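Local atomic coordinates of EST1E (Clostridium proteoclasticum, PDB entry 2WTM), a protein that acts as a promiscuous feruloyl esterase, probably hydrolysing ferulic acid esters, and belongs to the alpha/beta-hydrolase family. Residues C27-I32 with A58-D63; T100-A105 with R122-A127; S113-A118 with L128-P133; A118-D123 with E182-K187. All blocks are in the same frame, centred on the assembly; numbering follows the deposited sequence.

Contact 1. Residues C27-I32 with A58-D63; sequences CPLCII and ATLRAD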
loop_
_atom_site.group_PDB
_atom_site.type_symbol
_atom_site.label_atom_id
_atom_site.label_comp_id
_atom_site.label_asym_id
_atom_site.label_seq_id
_atom_site.Cartn_x
_atom_site.Cartn_y
_atom_site.Cartn_z
ATOM N N CYS A 27 -23.709 -20.916 1.808
ATOM C CA CYS A 27 -24.051 -20.034 0.712
ATOM C C CYS A 27 -22.816 -19.204 0.333
ATOM O O CYS A 27 -21.862 -19.124 1.127
ATOM C CB CYS A 27 -25.166 -19.071 1.085
ATOM S SG CYS A 27 -24.881 -18.049 2.504
ATOM N N PRO A 28 -22.851 -18.609 -0.871
ATOM C CA PRO A 28 -21.763 -17.684 -1.251
ATOM C C PRO A 28 -21.818 -16.398 -0.449
ATOM O O PRO A 28 -22.830 -16.069 0.168
ATOM C CB PRO A 28 -22.030 -17.395 -2.717
ATOM C CG PRO A 28 -23.029 -18.427 -3.169
ATOM C CD PRO A 28 -23.850 -18.725 -1.951
ATOM N N LEU A 29 -20.740 -15.614 -0.479
ATOM C CA LEU A 29 -20.666 -14.355 0.269
ATOM C C LEU A 29 -20.039 -13.294 -0.674
ATOM O O LEU A 29 -19.011 -13.581 -1.314
ATOM C CB LEU A 29 -19.750 -14.496 1.447
ATOM C CG LEU A 29 -19.461 -13.193 2.174
ATOM C CD1 LEU A 29 -20.526 -12.958 3.095
ATOM C CD2 LEU A 29 -18.144 -13.200 2.915
ATOM N N CYS A 30 -20.671 -12.137 -0.780
ATOM C CA CYS A 30 -20.083 -11.012 -1.525
ATOM C C CYS A 30 -19.689 -9.914 -0.572
ATOM O O CYS A 30 -20.493 -9.391 0.187
ATOM C CB CYS A 30 -20.983 -10.481 -2.567
ATOM S SG CYS A 30 -20.310 -9.269 -3.701
ATOM N N ILE A 31 -18.400 -9.529 -0.617
ATOM C CA ILE A 31 -17.871 -8.376 0.066
ATOM C C ILE A 31 -18.197 -7.121 -0.773
ATOM O O ILE A 31 -17.961 -7.087 -1.988
ATOM C CB ILE A 31 -16.360 -8.514 0.295
ATOM C CG1 ILE A 31 -16.063 -9.696 1.242
ATOM C CG2 ILE A 31 -15.788 -7.267 0.965
ATOM C CD1 ILE A 31 -14.613 -10.175 1.232
ATOM N N ILE A 32 -18.709 -6.090 -0.131
ATOM C CA ILE A 32 -19.160 -4.858 -0.817
ATOM C C ILE A 32 -18.456 -3.680 -0.184
ATOM O O ILE A 32 -18.582 -3.432 1.027
ATOM C CB ILE A 32 -20.709 -4.623 -0.676
ATOM C CG1 ILE A 32 -21.417 -5.867 -1.214
ATOM C CG2 ILE A 32 -21.114 -3.435 -1.503
ATOM C CD1 ILE A 32 -22.959 -5.772 -1.051
ATOM N N ALA A 58 -25.036 -14.217 0.652
ATOM C CA ALA A 58 -24.802 -13.412 1.858
ATOM C C ALA A 58 -23.908 -12.233 1.438
ATOM O O ALA A 58 -23.205 -12.285 0.444
ATOM C CB ALA A 58 -24.137 -14.213 2.860
ATOM N N THR A 59 -23.971 -11.168 2.224
ATOM C CA THR A 59 -23.187 -9.967 1.909
ATOM C C THR A 59 -22.476 -9.492 3.139
ATOM O O THR A 59 -22.993 -9.582 4.274
ATOM C CB THR A 59 -24.073 -8.863 1.344
ATOM O OG1 THR A 59 -25.185 -8.586 2.254
ATOM C CG2 THR A 59 -24.565 -9.265 -0.074
ATOM N N LEU A 60 -21.284 -8.918 2.913
ATOM C CA LEU A 60 -20.529 -8.324 4.002
ATOM C C LEU A 60 -20.158 -6.968 3.491
ATOM O O LEU A 60 -19.231 -6.808 2.663
ATOM C CB LEU A 60 -19.315 -9.173 4.412
ATOM C CG LEU A 60 -18.419 -8.796 5.606
ATOM C CD1 LEU A 60 -19.282 -8.734 6.881
ATOM C CD2 LEU A 60 -17.345 -9.791 5.719
ATOM N N ARG A 61 -20.920 -5.968 3.931
ATOM C CA ARG A 61 -20.645 -4.595 3.676
ATOM C C ARG A 61 -19.663 -4.087 4.712
ATOM O O ARG A 61 -19.918 -4.214 5.910
ATOM C CB ARG A 61 -21.924 -3.734 3.686
ATOM C CG ARG A 61 -22.966 -4.012 2.601
ATOM C CD ARG A 61 -24.257 -3.305 2.881
ATOM N NE ARG A 61 -24.939 -3.907 4.031
ATOM C CZ ARG A 61 -25.792 -3.260 4.797
ATOM N NH1 ARG A 61 -25.988 -1.997 4.599
ATOM N NH2 ARG A 61 -26.486 -3.887 5.759
ATOM N N ALA A 62 -18.520 -3.497 4.308
ATOM C CA ALA A 62 -17.521 -3.033 5.287
ATOM C C ALA A 62 -17.235 -1.564 5.058
ATOM O O ALA A 62 -16.994 -1.139 3.885
ATOM C CB ALA A 62 -16.213 -3.839 5.073
ATOM N N ASP A 63 -17.255 -0.782 6.125
ATOM C CA ASP A 63 -16.868 0.597 6.123
ATOM C C ASP A 63 -15.306 0.611 6.210
ATOM O O ASP A 63 -14.696 -0.018 7.080
ATOM C CB ASP A 63 -17.434 1.349 7.324
ATOM C CG ASP A 63 -18.916 1.602 7.217
ATOM O OD1 ASP A 63 -19.427 1.607 6.076
ATOM O OD2 ASP A 63 -19.515 1.865 8.314
#

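Contact 2. Residues T100-A105 with R122-A127; sequences TDIYMA and RDIIKA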
loop_
_atom_site.group_PDB
_atom_site.type_symbol
_atom_site.label_atom_id
_atom_site.label_comp_id
_atom_site.label_asym_id
_atom_site.label_seq_id
_atom_site.Cartn_x
_atom_site.Cartn_y
_atom_site.Cartn_z
ATOM N N THR A 100 -19.302 -20.573 1.058
ATOM C CA THR A 100 -18.805 -21.342 -0.043
ATOM C C THR A 100 -17.762 -20.544 -0.839
ATOM O O THR A 100 -16.577 -20.560 -0.507
ATOM C CB THR A 100 -19.945 -21.883 -0.938
ATOM O OG1 THR A 100 -20.736 -20.842 -1.526
ATOM C CG2 THR A 100 -20.864 -22.799 -0.085
ATOM N N ASP A 101 -18.209 -19.843 -1.858
ATOM C CA ASP A 101 -17.340 -18.982 -2.649
ATOM C C ASP A 101 -17.453 -17.511 -2.174
ATOM O O ASP A 101 -18.498 -17.058 -1.712
ATOM C CB ASP A 101 -17.715 -19.053 -4.098
ATOM C CG ASP A 101 -17.689 -20.463 -4.665
ATOM O OD1 ASP A 101 -16.587 -21.068 -4.648
ATOM O OD2 ASP A 101 -18.756 -20.923 -5.146
ATOM N N ILE A 102 -16.363 -16.727 -2.391
ATOM C CA ILE A 102 -16.378 -15.311 -2.012
ATOM C C ILE A 102 -16.301 -14.460 -3.280
ATOM O O ILE A 102 -15.554 -14.821 -4.208
ATOM C CB ILE A 102 -15.192 -14.972 -1.073
ATOM C CG1 ILE A 102 -15.269 -15.898 0.168
ATOM C CG2 ILE A 102 -15.146 -13.487 -0.699
ATOM C CD1 ILE A 102 -14.102 -15.764 1.090
ATOM N N TYR A 103 -17.105 -13.404 -3.334
ATOM C CA TYR A 103 -17.126 -12.481 -4.443
ATOM C C TYR A 103 -16.809 -11.083 -3.939
ATOM O O TYR A 103 -16.869 -10.851 -2.769
ATOM C CB TYR A 103 -18.505 -12.465 -5.062
ATOM C CG TYR A 103 -18.909 -13.789 -5.677
ATOM C CD1 TYR A 103 -18.731 -14.013 -7.031
ATOM C CD2 TYR A 103 -19.534 -14.792 -4.933
ATOM C CE1 TYR A 103 -19.124 -15.221 -7.624
ATOM C CE2 TYR A 103 -19.939 -16.004 -5.543
ATOM C CZ TYR A 103 -19.717 -16.189 -6.864
ATOM O OH TYR A 103 -20.100 -17.364 -7.553
ATOM N N MET A 104 -16.505 -10.149 -4.833
ATOM C CA MET A 104 -16.330 -8.770 -4.455
ATOM C C MET A 104 -17.124 -7.851 -5.363
ATOM O O MET A 104 -17.206 -8.017 -6.568
ATOM C CB MET A 104 -14.884 -8.312 -4.502
ATOM C CG MET A 104 -14.005 -8.887 -3.443
ATOM S SD MET A 104 -12.272 -8.288 -3.690
ATOM C CE MET A 104 -11.508 -8.917 -2.256
ATOM N N ALA A 105 -17.607 -6.776 -4.748
ATOM C CA ALA A 105 -18.312 -5.659 -5.481
ATOM C C ALA A 105 -17.973 -4.350 -4.747
ATOM O O ALA A 105 -17.674 -4.343 -3.563
ATOM C CB ALA A 105 -19.872 -5.867 -5.493
ATOM N N ARG A 122 -6.729 -13.352 -6.175
ATOM C CA ARG A 122 -7.339 -13.861 -7.434
ATOM C C ARG A 122 -7.650 -15.342 -7.338
ATOM O O ARG A 122 -8.549 -15.789 -8.044
ATOM C CB ARG A 122 -6.459 -13.519 -8.640
ATOM C CG ARG A 122 -5.005 -14.076 -8.549
ATOM C CD ARG A 122 -4.124 -13.400 -9.574
ATOM N NE ARG A 122 -2.682 -13.675 -9.401
ATOM C CZ ARG A 122 -1.864 -13.098 -8.519
ATOM N NH1 ARG A 122 -2.309 -12.208 -7.647
ATOM N NH2 ARG A 122 -0.570 -13.426 -8.490
ATOM N N ASP A 123 -6.964 -16.053 -6.426
ATOM C CA ASP A 123 -7.231 -17.456 -6.128
ATOM C C ASP A 123 -8.574 -17.642 -5.420
ATOM O O ASP A 123 -9.163 -18.717 -5.569
ATOM C CB ASP A 123 -6.090 -18.141 -5.364
ATOM C CG ASP A 123 -5.563 -17.357 -4.173
ATOM O OD1 ASP A 123 -5.757 -16.137 -4.118
ATOM O OD2 ASP A 123 -4.852 -17.971 -3.342
ATOM N N ILE A 124 -9.029 -16.613 -4.689
ATOM C CA ILE A 124 -10.077 -16.692 -3.646
ATOM C C ILE A 124 -11.351 -16.075 -4.190
ATOM O O ILE A 124 -12.444 -16.472 -3.843
ATOM C CB ILE A 124 -9.653 -15.806 -2.339
ATOM C CG1 ILE A 124 -8.274 -16.155 -1.827
ATOM C CG2 ILE A 124 -10.652 -15.892 -1.199
ATOM C CD1 ILE A 124 -8.118 -17.676 -1.573
ATOM N N ILE A 125 -11.230 -15.022 -4.960
ATOM C CA ILE A 125 -12.403 -14.225 -5.373
ATOM C C ILE A 125 -12.927 -14.734 -6.688
ATOM O O ILE A 125 -12.264 -14.613 -7.723
ATOM C CB ILE A 125 -12.060 -12.703 -5.457
ATOM C CG1 ILE A 125 -11.416 -12.218 -4.157
ATOM C CG2 ILE A 125 -13.276 -11.924 -5.917
ATOM C CD1 ILE A 125 -12.355 -12.459 -2.961
ATOM N N LYS A 126 -14.161 -15.249 -6.680
ATOM C CA LYS A 126 -14.656 -15.993 -7.804
ATOM C C LYS A 126 -15.142 -15.150 -8.992
ATOM O O LYS A 126 -15.095 -15.556 -10.151
ATOM C CB LYS A 126 -15.758 -16.913 -7.294
ATOM C CG LYS A 126 -16.378 -17.827 -8.396
ATOM C CD LYS A 126 -17.191 -18.908 -7.646
ATOM C CE LYS A 126 -17.945 -19.912 -8.599
ATOM N NZ LYS A 126 -18.794 -19.169 -9.447
ATOM N N ALA A 127 -15.687 -13.975 -8.695
ATOM C CA ALA A 127 -16.051 -12.974 -9.672
ATOM C C ALA A 127 -16.046 -11.580 -9.022
ATOM O O ALA A 127 -16.036 -11.510 -7.782
ATOM C CB ALA A 127 -17.437 -13.270 -10.297
HETATM O O HOH W 1 -14.027 -18.232 -2.852
#

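Contact 3. Residues S113-A118 with L128-P133; sequences SVMLAA and LIPLSP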
loop_
_atom_site.group_PDB
_atom_site.type_symbol
_atom_site.label_atom_id
_atom_site.label_comp_id
_atom_site.label_asym_id
_atom_site.label_seq_id
_atom_site.Cartn_x
_atom_site.Cartn_y
_atom_site.Cartn_z
ATOM N N SER A 113 -10.979 -0.135 -5.577
ATOM C CA SER A 113 -10.387 -0.910 -4.504
ATOM C C SER A 113 -10.576 -2.425 -4.691
ATOM O O SER A 113 -9.651 -3.249 -4.457
ATOM C CB SER A 113 -10.942 -0.411 -3.175
ATOM O OG SER A 113 -10.489 0.901 -2.874
ATOM N N VAL A 114 -11.807 -2.845 -5.060
ATOM C CA VAL A 114 -12.022 -4.220 -5.385
ATOM C C VAL A 114 -11.338 -4.762 -6.656
ATOM O O VAL A 114 -10.865 -5.904 -6.697
ATOM C CB VAL A 114 -13.518 -4.650 -5.212
ATOM C CG1 VAL A 114 -14.035 -4.453 -3.761
ATOM C CG2 VAL A 114 -14.421 -4.032 -6.227
ATOM N N MET A 115 -11.216 -3.895 -7.664
ATOM C CA MET A 115 -10.353 -4.287 -8.772
ATOM C C MET A 115 -8.941 -4.689 -8.294
ATOM O O MET A 115 -8.375 -5.661 -8.737
ATOM C CB MET A 115 -10.280 -3.191 -9.825
ATOM C CG MET A 115 -11.646 -2.932 -10.525
ATOM S SD MET A 115 -11.692 -1.442 -11.539
ATOM C CE MET A 115 -10.443 -1.763 -12.796
ATOM N N LEU A 116 -8.377 -3.866 -7.432
ATOM C CA LEU A 116 -7.052 -4.100 -6.935
ATOM C C LEU A 116 -7.001 -5.307 -6.016
ATOM O O LEU A 116 -6.190 -6.199 -6.170
ATOM C CB LEU A 116 -6.519 -2.850 -6.197
ATOM C CG LEU A 116 -6.568 -1.484 -6.895
ATOM C CD1 LEU A 116 -6.036 -0.275 -6.043
ATOM C CD2 LEU A 116 -5.724 -1.641 -8.208
ATOM N N ALA A 117 -7.912 -5.368 -5.029
ATOM C CA ALA A 117 -7.919 -6.408 -4.036
ATOM C C ALA A 117 -8.261 -7.783 -4.709
ATOM O O ALA A 117 -7.728 -8.796 -4.327
ATOM C CB ALA A 117 -8.944 -6.111 -2.901
ATOM N N ALA A 118 -9.190 -7.816 -5.643
ATOM C CA ALA A 118 -9.518 -9.063 -6.380
ATOM C C ALA A 118 -8.294 -9.690 -7.053
ATOM O O ALA A 118 -8.021 -10.897 -7.014
ATOM C CB ALA A 118 -10.605 -8.873 -7.333
ATOM N N LEU A 128 -16.134 -10.545 -9.843
ATOM C CA LEU A 128 -15.818 -9.168 -9.423
ATOM C C LEU A 128 -16.798 -8.244 -10.081
ATOM O O LEU A 128 -17.047 -8.321 -11.297
ATOM C CB LEU A 128 -14.393 -8.843 -9.893
ATOM C CG LEU A 128 -14.002 -7.405 -9.720
ATOM C CD1 LEU A 128 -13.889 -6.986 -8.298
ATOM C CD2 LEU A 128 -12.691 -7.241 -10.409
ATOM N N ILE A 129 -17.338 -7.327 -9.296
ATOM C CA ILE A 129 -18.291 -6.312 -9.764
ATOM C C ILE A 129 -17.901 -4.876 -9.420
ATOM O O ILE A 129 -18.312 -4.360 -8.392
ATOM C CB ILE A 129 -19.702 -6.607 -9.212
ATOM C CG1 ILE A 129 -20.048 -8.065 -9.505
ATOM C CG2 ILE A 129 -20.687 -5.678 -9.909
ATOM C CD1 ILE A 129 -21.350 -8.489 -8.895
ATOM N N PRO A 130 -17.128 -4.221 -10.296
ATOM C CA PRO A 130 -16.848 -2.807 -10.058
ATOM C C PRO A 130 -17.985 -1.947 -10.586
ATOM O O PRO A 130 -18.201 -1.893 -11.786
ATOM C CB PRO A 130 -15.521 -2.606 -10.807
ATOM C CG PRO A 130 -15.041 -3.961 -11.114
ATOM C CD PRO A 130 -16.308 -4.730 -11.379
ATOM N N LEU A 131 -18.604 -1.193 -9.700
ATOM C CA LEU A 131 -19.729 -0.310 -10.015
ATOM C C LEU A 131 -19.192 1.132 -10.200
ATOM O O LEU A 131 -18.627 1.658 -9.249
ATOM C CB LEU A 131 -20.763 -0.394 -8.912
ATOM C CG LEU A 131 -21.367 -1.745 -8.657
ATOM C CD1 LEU A 131 -22.149 -1.816 -7.344
ATOM C CD2 LEU A 131 -22.173 -2.277 -9.826
ATOM N N SER A 132 -19.227 1.668 -11.460
ATOM C CA SER A 132 -18.670 2.986 -11.778
ATOM C C SER A 132 -17.319 3.190 -11.104
ATOM O O SER A 132 -17.105 4.171 -10.368
ATOM C CB SER A 132 -19.692 4.058 -11.340
ATOM O OG SER A 132 -20.971 3.783 -12.015
ATOM N N PRO A 133 -16.395 2.246 -11.381
ATOM C CA PRO A 133 -15.142 2.286 -10.629
ATOM C C PRO A 133 -14.310 3.502 -10.906
ATOM O O PRO A 133 -14.214 3.922 -12.075
ATOM C CB PRO A 133 -14.449 1.027 -11.097
ATOM C CG PRO A 133 -14.984 0.759 -12.451
ATOM C CD PRO A 133 -16.388 1.142 -12.369
#

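Contact 4. Residues A118-D123 with E182-K187; sequences AAMERD and EDFVDK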
loop_
_atom_site.group_PDB
_atom_site.type_symbol
_atom_site.label_atom_id
_atom_site.label_comp_id
_atom_site.label_asym_id
_atom_site.label_seq_id
_atom_site.Cartn_x
_atom_site.Cartn_y
_atom_site.Cartn_z
ATOM N N ALA A 118 -9.190 -7.816 -5.643
ATOM C CA ALA A 118 -9.518 -9.063 -6.380
ATOM C C ALA A 118 -8.294 -9.690 -7.053
ATOM O O ALA A 118 -8.021 -10.897 -7.014
ATOM C CB ALA A 118 -10.605 -8.873 -7.333
ATOM N N ALA A 119 -7.497 -8.828 -7.631
ATOM C CA ALA A 119 -6.284 -9.335 -8.242
ATOM C C ALA A 119 -5.341 -9.919 -7.197
ATOM O O ALA A 119 -4.729 -10.957 -7.421
ATOM C CB ALA A 119 -5.680 -8.254 -9.096
ATOM N N MET A 120 -5.169 -9.245 -6.069
ATOM C CA MET A 120 -4.289 -9.713 -5.036
ATOM C C MET A 120 -4.807 -10.972 -4.413
ATOM O O MET A 120 -4.057 -11.758 -3.835
ATOM C CB MET A 120 -4.152 -8.618 -3.972
ATOM C CG MET A 120 -3.554 -7.325 -4.517
ATOM S SD MET A 120 -3.719 -5.928 -3.313
ATOM C CE MET A 120 -2.517 -6.519 -2.399
ATOM N N GLU A 121 -6.131 -11.176 -4.514
ATOM C CA GLU A 121 -6.866 -12.320 -3.954
ATOM C C GLU A 121 -7.451 -13.218 -5.079
ATOM O O GLU A 121 -8.532 -13.781 -4.942
ATOM C CB GLU A 121 -8.025 -11.850 -3.044
ATOM C CG GLU A 121 -7.576 -11.054 -1.893
ATOM C CD GLU A 121 -7.085 -11.868 -0.702
ATOM O OE1 GLU A 121 -6.733 -13.063 -0.860
ATOM O OE2 GLU A 121 -7.013 -11.272 0.411
ATOM N N ARG A 122 -6.729 -13.352 -6.175
ATOM C CA ARG A 122 -7.339 -13.861 -7.434
ATOM C C ARG A 122 -7.650 -15.342 -7.338
ATOM O O ARG A 122 -8.549 -15.789 -8.044
ATOM C CB ARG A 122 -6.459 -13.519 -8.640
ATOM C CG ARG A 122 -5.005 -14.076 -8.549
ATOM C CD ARG A 122 -4.124 -13.400 -9.574
ATOM N NE ARG A 122 -2.682 -13.675 -9.401
ATOM C CZ ARG A 122 -1.864 -13.098 -8.519
ATOM N NH1 ARG A 122 -2.309 -12.208 -7.647
ATOM N NH2 ARG A 122 -0.570 -13.426 -8.490
ATOM N N ASP A 123 -6.964 -16.053 -6.426
ATOM C CA ASP A 123 -7.231 -17.456 -6.128
ATOM C C ASP A 123 -8.574 -17.642 -5.420
ATOM O O ASP A 123 -9.163 -18.717 -5.569
ATOM C CB ASP A 123 -6.090 -18.141 -5.364
ATOM C CG ASP A 123 -5.563 -17.357 -4.173
ATOM O OD1 ASP A 123 -5.757 -16.137 -4.118
ATOM O OD2 ASP A 123 -4.852 -17.971 -3.342
ATOM N N GLU A 182 -3.508 -1.033 -14.342
ATOM C CA GLU A 182 -3.482 -1.963 -15.463
ATOM C C GLU A 182 -2.859 -3.304 -15.133
ATOM O O GLU A 182 -3.272 -4.354 -15.701
ATOM C CB GLU A 182 -2.743 -1.295 -16.624
ATOM C CG GLU A 182 -3.442 -0.158 -17.325
ATOM C CD GLU A 182 -3.441 1.201 -16.568
ATOM O OE1 GLU A 182 -2.667 1.379 -15.553
ATOM O OE2 GLU A 182 -4.210 2.102 -17.021
ATOM N N ASP A 183 -1.893 -3.325 -14.213
ATOM C CA ASP A 183 -1.251 -4.576 -13.749
ATOM C C ASP A 183 -2.293 -5.476 -13.073
ATOM O O ASP A 183 -2.327 -6.702 -13.254
ATOM C CB ASP A 183 -0.125 -4.318 -12.771
ATOM C CG ASP A 183 1.099 -3.769 -13.399
ATOM O OD1 ASP A 183 1.136 -3.583 -14.642
ATOM O OD2 ASP A 183 2.007 -3.465 -12.610
ATOM N N PHE A 184 -3.098 -4.843 -12.230
ATOM C CA PHE A 184 -4.139 -5.576 -11.492
ATOM C C PHE A 184 -5.280 -6.067 -12.418
ATOM O O PHE A 184 -5.861 -7.117 -12.176
ATOM C CB PHE A 184 -4.777 -4.706 -10.355
ATOM C CG PHE A 184 -3.816 -4.232 -9.297
ATOM C CD1 PHE A 184 -3.813 -4.812 -8.075
ATOM C CD2 PHE A 184 -2.857 -3.259 -9.553
ATOM C CE1 PHE A 184 -2.978 -4.384 -7.049
ATOM C CE2 PHE A 184 -2.025 -2.785 -8.539
ATOM C CZ PHE A 184 -2.078 -3.369 -7.290
ATOM N N VAL A 185 -5.619 -5.274 -13.408
ATOM C CA VAL A 185 -6.607 -5.703 -14.412
ATOM C C VAL A 185 -6.082 -6.956 -15.129
ATOM O O VAL A 185 -6.794 -7.955 -15.298
ATOM C CB VAL A 185 -6.919 -4.595 -15.404
ATOM C CG1 VAL A 185 -7.750 -5.092 -16.569
ATOM C CG2 VAL A 185 -7.633 -3.435 -14.691
ATOM N N ASP A 186 -4.830 -6.891 -15.548
ATOM C CA ASP A 186 -4.256 -8.037 -16.228
ATOM C C ASP A 186 -4.221 -9.313 -15.407
ATOM O O ASP A 186 -4.262 -10.441 -15.964
ATOM C CB ASP A 186 -2.811 -7.690 -16.648
ATOM C CG ASP A 186 -2.742 -6.919 -17.934
ATOM O OD1 ASP A 186 -3.764 -6.754 -18.680
ATOM O OD2 ASP A 186 -1.605 -6.458 -18.210
ATOM N N LYS A 187 -4.081 -9.195 -14.099
ATOM C CA LYS A 187 -3.964 -10.353 -13.255
ATOM C C LYS A 187 -5.272 -11.037 -12.935
ATOM O O LYS A 187 -5.242 -12.258 -12.649
ATOM C CB LYS A 187 -3.210 -10.025 -11.992
ATOM C CG LYS A 187 -1.744 -9.748 -12.237
ATOM C CD LYS A 187 -1.025 -10.905 -12.909
ATOM C CE LYS A 187 -1.039 -12.150 -12.070
ATOM N NZ LYS A 187 -0.116 -13.214 -12.607
#

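Contact 1. Residues C27-I32 with A58-D63
A first torsion of 172° sets CG of L29 opposite its backbone N, and a second of 84° turns the CD1 branch towards the neighbouring strand, while I32, whose CG1 stands anti to the carbonyl carbon (chi1 -56°), runs out straight to carry CD1 across the T59 side chain. These side chains flank two adjacent parallel strands, 27-33 and 58-62, joined through helix 43-54 in a beta-alpha-beta crossover of the alpha/beta-hydrolase sheet. A ladder of five backbone hydrogen bonds holds the pair together, alternating between A58, L60 and A62 as donors and C30 and I32 as donors. Four are 2.8 to 2.9 Å long; the last, from A62 N to I32 O, stretches to 3.3 Å. The register pairs L29 with A58, C30 with T59, I31 with L60, and I32 with R61.

On the face carrying L29, I31, A58 and L60, CD1 of L29 rests 3.8 Å from A58 CB and 4.2 Å from L60 CB, and the side chains of this face also meet helix 79-93. The opposite face carries C30, I32, T59 and R61. There I32 and R61 run next to each other in the same direction, until the arginine end departs for a salt bridge with D18 and a bond to the S40 carbonyl; T59 OG1 is held by N53. The side chains on this face therefore meet one another mainly through their aliphatic parts. The CD1 methyl of I32 sits 4.0 Å from T59 CG2 and 4.1 Å from R61 CG, touching both neighbours at once.

Contact 2. Residues T100-A105 with R122-A127
I102 and M104 of strand 99-107 bond to K126 and A127, which belong to the weakly bonded start of strand 125-131; the two short segments run at 67° to each other, so pairing is just beginning here. K126 N donates to I102 O at 2.9 Å, and M104 N reaches A127 O at a longer 3.3 Å. Nearer the open end, one water accepts from I102 N and donates to I124 O, bridging backbones that have already spread apart.

K126 dominates one side. Its CG is anti to the backbone N (chi1 -178°), which lays the chain beside Y103: CB sits over the ring face, 4.2 Å from its centroid, and a bend at the last torsion brings NZ to Y103 OH at 2.9 Å. A127 CB meets the same ring at its edge, in plane, 3.6 Å from CD1. The D101 carboxylate slants across the lysine chain, about a quarter turn round from the tyrosine, its CG 3.4 Å from K126 CD.

The second side is apolar: I125 CD1 is wedged between I102 CG2 and M104 CE, each 3.7 Å away, and M104 crosses I125 at about a right angle.

The tyrosine hydroxyl thus serves as acceptor for a lysine that also donates to the Q248 carbonyl of helix 234-249. The nearby D101 makes no salt bridge with K126, but its charge would probably help keep the amine protonated.

Contact 3. Residues S113-A118 with L128-P133
L128 drives its isobutyl group into the face of helix 109-120 between V114 and A118, one turn apart, and packs tightly there. Its CG lies anti to the backbone N (chi1 171°), carrying both methyls towards the helix. CD1 touches V114 CG2 at 3.6 Å and the V114 carbonyl oxygen at the same distance, while A118 CB closes in at 3.9 Å. That oxygen already accepts the helical bond from A118 N, so the methyl packs against an engaged carbonyl.

At the far end M115 alone carries the contact, and its approaches are equally close. It crosses two proline rings at about right angles: its CG meets P130 CG at 3.6 Å, and its sulfur, SD, meets P133 CB at 3.7 Å. The looser parts are the other branch of L128, with CD2 4.1 Å from M115 CA, and I129, whose side chain leaves the helix and whose carbonyl oxygen lies 4.5 Å from V114 CG2. No hydrogen bond spans the two segments; the helix and strand axes stay 8.2 Å apart and run nearly antiparallel, at 157°. Neither part opens to solvent, since every touching residue is buried.

The helix connects strands 99-107 and 125-131 in a beta-alpha-beta unit, and the GxSxG turn between the first strand and the helix fits the nucleophile elbow of alpha/beta hydrolases. M104 of that strand touches V114 and A118 on one flank, P130 also touches V192 and I194 of strand 192-197, and S113 and A117 turn to helix 79-93.

Contact 4. Residues A118-D123 with E182-K187
A119 packs on F184 where the end of helix 109-120 meets helix 181-187. The methyl of A119, CB, lies 3.3 Å from F184 O and 3.9 Å from F184 CB, and it also brushes K187 CB, so one small side chain lets the two helix backbones come near each other.

The aromatic contacts fall at the rim of the phenyl ring. A119 CB and M120 CG both stand at its edge, near the ring plane, with M120 CG 3.9 Å from F184 CE1. The sulfur of M120 lies 5.5 Å from the ring centroid and 85° off the normal, an edge-on Met-aromatic contact.

Polar groups and charges gather at the outer end. R122 starts from the crowded rotamer, with CG between the backbone N and the carbonyl carbon (chi1 58°), and this turns its extended chain back along the helix end, where NH1 donates to A119 O at 2.7 Å in the guanidinium plane. K187, bent twice along its chain, lays CE over one guanidinium face, 3.5 Å from R122 NE. E154 of the second subunit makes a salt bridge with each of the two side chains, which probably offsets the closeness of their positive groups. Q177 of that subunit binds R122 as well, and R174 pairs with D123.

Here the helix of a beta-alpha-beta unit packs against one from the chain between strands 125-131 and 192-197, a place where alpha/beta hydrolases commonly carry insertions, and the charged end of the contact is part of the subunit interface.

How the contacts relate
Contacts 1 and 3 are buried core, while contacts 2 and 4 run from buried residues to more exposed edges. Contacts 1 and 2 lie on neighbouring strands, stitched together where L29 O meets Y103 N; contact 1 is a regular backbone ladder with mainly apolar side chains, whereas contact 2 lies where strands splay and admits a water, a lysine and a carboxylate. Contact 3, nearest the centre of the chain, is wholly apolar and clamps helix 109-120 to strand 125-131, which contact 2 begins. Contact 4 uses the far end of the same helix. Contacts 2 and 4 reach the second subunit through the shared R122 and D123, whereas K126 and D101 lie apart from these salt bridges.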